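Local atomic coordinates of alkyl hydroperoxide reductase E (Mycobacterium tuberculosis, PDB entry 5C04), a protein that probably reduces hydrogen peroxide, organic hydroperoxides and peroxynitrite through a reactive thiol, drawing electrons from mycoredoxin. Residues I45-L50 with T83-T88; Q103-F108 with G118-D123. The protein carries 1 engineered substitution. All coordinates share one frame; numbering follows the deposited sequence.

Interaction 1: residues I45-L50 with T83-T88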
loop_
_atom_site.group_PDB
_atom_site.type_symbol
_atom_site.label_atom_id
_atom_site.label_comp_id
_atom_site.label_asym_id
_atom_site.label_seq_id
_atom_site.Cartn_x
_atom_site.Cartn_y
_atom_site.Cartn_z
ATOM N N ILE A 45 15.210 5.829 0.552
ATOM C CA ILE A 45 15.318 7.160 -0.019
ATOM C C ILE A 45 14.104 8.025 0.380
ATOM O O ILE A 45 14.267 9.177 0.789
ATOM C CB ILE A 45 15.546 7.166 -1.537
ATOM C CG1 ILE A 45 16.888 6.481 -1.851
ATOM C CG2 ILE A 45 15.506 8.583 -2.077
ATOM C CD1 ILE A 45 17.090 6.297 -3.337
ATOM N N CYS A 46 12.897 7.479 0.302
ATOM C CA CYS A 46 11.699 8.219 0.735
ATOM C C CYS A 46 11.830 8.643 2.194
ATOM O O CYS A 46 11.460 9.754 2.534
ATOM C CB CYS A 46 10.440 7.376 0.544
ATOM S SG CYS A 46 10.027 7.079 -1.203
ATOM N N GLN A 47 12.328 7.761 3.055
ATOM C CA GLN A 47 12.552 8.094 4.464
ATOM C C GLN A 47 13.508 9.278 4.583
ATOM O O GLN A 47 13.240 10.228 5.335
ATOM C CB GLN A 47 13.110 6.887 5.240
ATOM C CG GLN A 47 13.169 7.169 6.751
ATOM C CD GLN A 47 11.839 6.945 7.402
ATOM O OE1 GLN A 47 11.266 5.855 7.297
ATOM N NE2 GLN A 47 11.287 7.981 8.035
ATOM N N GLY A 48 14.585 9.261 3.843
ATOM C CA GLY A 48 15.547 10.346 3.906
ATOM C C GLY A 48 14.924 11.652 3.481
ATOM O O GLY A 48 15.187 12.704 4.085
ATOM N N GLU A 49 14.174 11.626 2.383
ATOM C CA GLU A 49 13.572 12.862 1.866
ATOM C C GLU A 49 12.547 13.422 2.830
ATOM O O GLU A 49 12.562 14.625 3.111
ATOM C CB GLU A 49 12.941 12.653 0.491
ATOM C CG GLU A 49 13.913 12.203 -0.591
ATOM C CD GLU A 49 13.340 12.433 -1.974
ATOM O OE1 GLU A 49 12.335 11.759 -2.284
ATOM O OE2 GLU A 49 13.845 13.325 -2.732
ATOM N N LEU A 50 11.654 12.600 3.345
ATOM C CA LEU A 50 10.648 13.118 4.281
ATOM C C LEU A 50 11.244 13.449 5.647
ATOM O O LEU A 50 10.751 14.345 6.307
ATOM C CB LEU A 50 9.425 12.206 4.361
ATOM C CG LEU A 50 8.540 12.180 3.106
ATOM C CD1 LEU A 50 7.195 11.538 3.469
ATOM C CD2 LEU A 50 8.366 13.507 2.421
ATOM N N THR A 83 3.643 8.249 12.529
ATOM C CA THR A 83 3.828 8.148 13.986
ATOM C C THR A 83 5.258 7.750 14.343
ATOM O O THR A 83 5.904 8.382 15.191
ATOM C CB THR A 83 2.823 7.178 14.610
ATOM O OG1 THR A 83 1.511 7.674 14.365
ATOM C CG2 THR A 83 3.078 7.035 16.111
ATOM N N GLN A 84 5.783 6.714 13.697
ATOM C CA GLN A 84 7.119 6.244 14.007
ATOM C C GLN A 84 8.218 7.227 13.568
ATOM O O GLN A 84 9.313 7.264 14.149
ATOM C CB GLN A 84 7.300 4.835 13.419
ATOM C CG GLN A 84 6.379 3.827 14.091
ATOM C CD GLN A 84 6.540 2.398 13.604
ATOM O OE1 GLN A 84 7.428 2.080 12.806
ATOM N NE2 GLN A 84 5.692 1.517 14.120
ATOM N N SER A 85 7.942 8.047 12.550
ATOM C CA SER A 85 8.924 8.985 12.008
ATOM C C SER A 85 8.783 10.407 12.560
ATOM O O SER A 85 9.632 11.269 12.250
ATOM C CB SER A 85 8.811 9.068 10.478
ATOM O OG SER A 85 8.920 7.770 9.889
ATOM N N GLY A 86 7.702 10.662 13.292
ATOM C CA GLY A 86 7.414 11.998 13.774
ATOM C C GLY A 86 6.999 12.973 12.701
ATOM O O GLY A 86 7.339 14.195 12.791
ATOM N N PHE A 87 6.259 12.493 11.689
ATOM C CA PHE A 87 5.754 13.379 10.634
ATOM C C PHE A 87 4.421 13.960 11.108
ATOM O O PHE A 87 3.483 13.203 11.413
ATOM C CB PHE A 87 5.503 12.620 9.310
ATOM C CG PHE A 87 6.705 11.961 8.700
ATOM C CD1 PHE A 87 7.995 12.427 8.895
ATOM C CD2 PHE A 87 6.521 10.849 7.897
ATOM C CE1 PHE A 87 9.070 11.811 8.281
ATOM C CE2 PHE A 87 7.598 10.237 7.278
ATOM C CZ PHE A 87 8.862 10.711 7.478
ATOM N N THR A 88 4.328 15.291 11.158
ATOM C CA THR A 88 3.066 15.957 11.516
ATOM C C THR A 88 2.364 16.637 10.347
ATOM O O THR A 88 1.256 17.167 10.507
ATOM C CB THR A 88 3.285 17.010 12.619
ATOM O OG1 THR A 88 4.178 18.017 12.140
ATOM C CG2 THR A 88 3.858 16.370 13.867
#
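Phe87 lays the outer end of its ring against Leu50, with CZ 3.5 Å from Leu50 CB and CE1 3.6 Å from Leu50 O; the two side chains cross at about a right angle. The methyl CD1 of Leu50 also reaches the ring, 4.0 Å from CE2 of Phe87. On one face the ring is covered from within its own segment, for Ser85 CB sits 3.4 Å above its plane, over the centre.

Beside this apolar patch runs one polar link. Gln47 NE2 donates to Ser85 OG over 3.0 Å at 160°, nearly straight, and the hydroxyl lies close to the amide plane. CG of Gln47 stands anti to the backbone N (chi1 -172°) and the chain then bends at chi2 (82°), which carries the amide across to the other helix. The same NE2 passes 3.7 Å from Phe87 CZ. Further bonds fix the amide's rotation: OE1 to Trp81 NE1 and NE2 to Asp51 OD1, while Ser85 OG is also bonded to Trp81 O.

Gly86, at positive phi, closes helix 75-85 with a Schellman motif, and Phe87 after it meets helix 44-55. Cys46 does not touch 83-88, but Trp81 packs on it. The end of helix 75-85 thus packs against the helix that, as in other peroxiredoxins of thioredoxin fold, carries the probable peroxidatic cysteine, Cys46.

Interaction 2: residues Q103-F108 with G118-D123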
loop_
_atom_site.group_PDB
_atom_site.type_symbol
_atom_site.label_atom_id
_atom_site.label_comp_id
_atom_site.label_asym_id
_atom_site.label_seq_id
_atom_site.Cartn_x
_atom_site.Cartn_y
_atom_site.Cartn_z
ATOM N N GLN A 103 -0.813 10.117 -11.922
ATOM C CA GLN A 103 -1.004 10.107 -13.371
ATOM C C GLN A 103 -1.460 11.462 -13.904
ATOM O O GLN A 103 -0.977 11.886 -14.944
ATOM C CB GLN A 103 -2.033 9.048 -13.774
ATOM C CG GLN A 103 -1.539 7.629 -13.627
ATOM C CD GLN A 103 -2.629 6.639 -13.982
ATOM O OE1 GLN A 103 -3.791 6.822 -13.616
ATOM N NE2 GLN A 103 -2.267 5.599 -14.716
ATOM N N ALA A 104 -2.394 12.109 -13.207
ATOM C CA ALA A 104 -2.875 13.457 -13.612
ATOM C C ALA A 104 -1.765 14.470 -13.654
ATOM O O ALA A 104 -1.835 15.438 -14.442
ATOM C CB ALA A 104 -3.959 13.948 -12.660
ATOM N N TYR A 105 -0.771 14.332 -12.770
ATOM C CA TYR A 105 0.370 15.237 -12.742
ATOM C C TYR A 105 1.507 14.782 -13.655
ATOM O O TYR A 105 2.501 15.508 -13.792
ATOM C CB TYR A 105 0.867 15.465 -11.286
ATOM C CG TYR A 105 0.032 16.472 -10.522
ATOM C CD1 TYR A 105 -1.225 16.148 -10.000
ATOM C CD2 TYR A 105 0.486 17.791 -10.354
ATOM C CE1 TYR A 105 -2.008 17.088 -9.329
ATOM C CE2 TYR A 105 -0.267 18.726 -9.660
ATOM C CZ TYR A 105 -1.529 18.384 -9.178
ATOM O OH TYR A 105 -2.317 19.284 -8.500
ATOM N N GLY A 106 1.365 13.611 -14.273
ATOM C CA GLY A 106 2.350 13.076 -15.200
ATOM C C GLY A 106 3.581 12.496 -14.547
ATOM O O GLY A 106 4.630 12.389 -15.166
ATOM N N VAL A 107 3.458 12.072 -13.289
ATOM C CA VAL A 107 4.627 11.577 -12.563
ATOM C C VAL A 107 4.456 10.156 -12.036
ATOM O O VAL A 107 5.158 9.767 -11.104
ATOM C CB VAL A 107 5.016 12.530 -11.407
ATOM C CG1 VAL A 107 5.402 13.894 -11.957
ATOM C CG2 VAL A 107 3.891 12.659 -10.399
ATOM N N PHE A 108 3.559 9.394 -12.640
ATOM C CA PHE A 108 3.357 8.000 -12.226
ATOM C C PHE A 108 4.319 7.111 -13.005
ATOM O O PHE A 108 4.519 7.307 -14.234
ATOM C CB PHE A 108 1.907 7.598 -12.449
ATOM C CG PHE A 108 1.541 6.237 -11.901
ATOM C CD1 PHE A 108 1.579 5.973 -10.536
ATOM C CD2 PHE A 108 1.105 5.235 -12.760
ATOM C CE1 PHE A 108 1.178 4.722 -10.054
ATOM C CE2 PHE A 108 0.722 3.984 -12.275
ATOM C CZ PHE A 108 0.790 3.736 -10.927
ATOM N N GLY A 118 8.205 13.231 -8.092
ATOM C CA GLY A 118 7.651 14.445 -8.682
ATOM C C GLY A 118 7.458 15.494 -7.613
ATOM O O GLY A 118 7.021 15.201 -6.498
ATOM N N THR A 119 7.778 16.748 -7.926
ATOM C CA THR A 119 7.555 17.822 -6.977
ATOM C C THR A 119 6.977 19.018 -7.716
ATOM O O THR A 119 7.446 19.352 -8.801
ATOM C CB THR A 119 8.857 18.319 -6.314
ATOM O OG1 THR A 119 9.774 17.239 -6.109
ATOM C CG2 THR A 119 8.553 19.075 -5.014
ATOM N N PHE A 120 5.994 19.649 -7.115
ATOM C CA PHE A 120 5.375 20.839 -7.679
ATOM C C PHE A 120 5.166 21.867 -6.615
ATOM O O PHE A 120 4.969 21.562 -5.446
ATOM C CB PHE A 120 4.019 20.474 -8.284
ATOM C CG PHE A 120 4.108 19.450 -9.349
ATOM C CD1 PHE A 120 4.016 18.107 -9.014
ATOM C CD2 PHE A 120 4.252 19.797 -10.678
ATOM C CE1 PHE A 120 4.128 17.140 -9.984
ATOM C CE2 PHE A 120 4.356 18.839 -11.658
ATOM C CZ PHE A 120 4.276 17.495 -11.310
ATOM N N VAL A 121 5.246 23.138 -7.016
ATOM C CA VAL A 121 4.743 24.210 -6.189
ATOM C C VAL A 121 3.579 24.846 -6.936
ATOM O O VAL A 121 3.706 25.179 -8.131
ATOM C CB VAL A 121 5.821 25.248 -5.863
ATOM C CG1 VAL A 121 5.170 26.428 -5.143
ATOM C CG2 VAL A 121 6.944 24.630 -5.044
ATOM N N VAL A 122 2.452 24.952 -6.233
ATOM C CA VAL A 122 1.211 25.500 -6.767
ATOM C C VAL A 122 1.012 26.841 -6.107
ATOM O O VAL A 122 1.038 26.957 -4.875
ATOM C CB VAL A 122 -0.010 24.588 -6.454
ATOM C CG1 VAL A 122 -1.275 25.134 -7.093
ATOM C CG2 VAL A 122 0.237 23.169 -6.936
ATOM N N ASP A 123 0.818 27.889 -6.908
ATOM C CA ASP A 123 0.678 29.198 -6.299
ATOM C C ASP A 123 -0.745 29.407 -5.786
ATOM O O ASP A 123 -1.596 28.516 -5.895
ATOM C CB ASP A 123 1.168 30.325 -7.234
ATOM C CG ASP A 123 0.243 30.601 -8.402
ATOM O OD1 ASP A 123 -0.916 30.133 -8.442
ATOM O OD2 ASP A 123 0.692 31.358 -9.295
#
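Tyr105 and Phe120 form the aromatic part of this buried contact, an edge-to-face pair with centroids 5.1 Å apart and planes at 58°. Tyr105 presents its CD2 edge, and that atom stands 3.7 Å above the Phe120 plane, over the centre of the ring. Tyr105 CB follows at 3.9 Å from Phe120 CE1, while the backbone contributes Tyr105 O, 3.6 Å from Phe120 CZ. Phe120 holds its ring out from the strand with CG anti to the carbonyl carbon (chi1 -59°), which brings CE1 and CZ against Tyr105. The tyrosine hydroxyl has its partner elsewhere, in the carbonyl O of Pro10, and its ring also meets Phe37.

The aliphatic part belongs to Val107. Its CG1 comes in at the edge of the Phe120 ring, near the ring plane, 3.8 Å from CZ, so the phenyl group has Tyr105 over a face and Val107 at its rim. The same methyl lies 4.0 Å from Gly118 CA, packing directly on the backbone of a residue without a side chain.

No hydrogen bond joins the two segments. Gly106, at positive phi, forms a Schellman motif at the end of helix 100-104; backbone hydrogen bonds link Val107 to Asn116, and Gly118 and Phe120 to Phe37 and Leu35 of strand 32-37. The turn around Gly106 thus packs Tyr105 and Val107 onto strand 114-122, part of the central mixed sheet of the thioredoxin fold.

Interaction 1 and interaction 2 lie on opposite sides of the chain's centre, their own centres about 20 Å apart, and follow one another along the chain without touching. Both use a segment that leaves a helix through a Schellman glycine. The partners differ: in 45-50 with 83-88 it is another helix, in 103-108 with 118-123 a strand of the central sheet. Chemistry follows place. Interaction 1 is only partly buried and combines an amide-hydroxyl bond with apolar contact; interaction 2 is wholly buried and relies on aromatic and aliphatic packing. Segment 45-50 carries Cys46, though that residue takes no part in the contact.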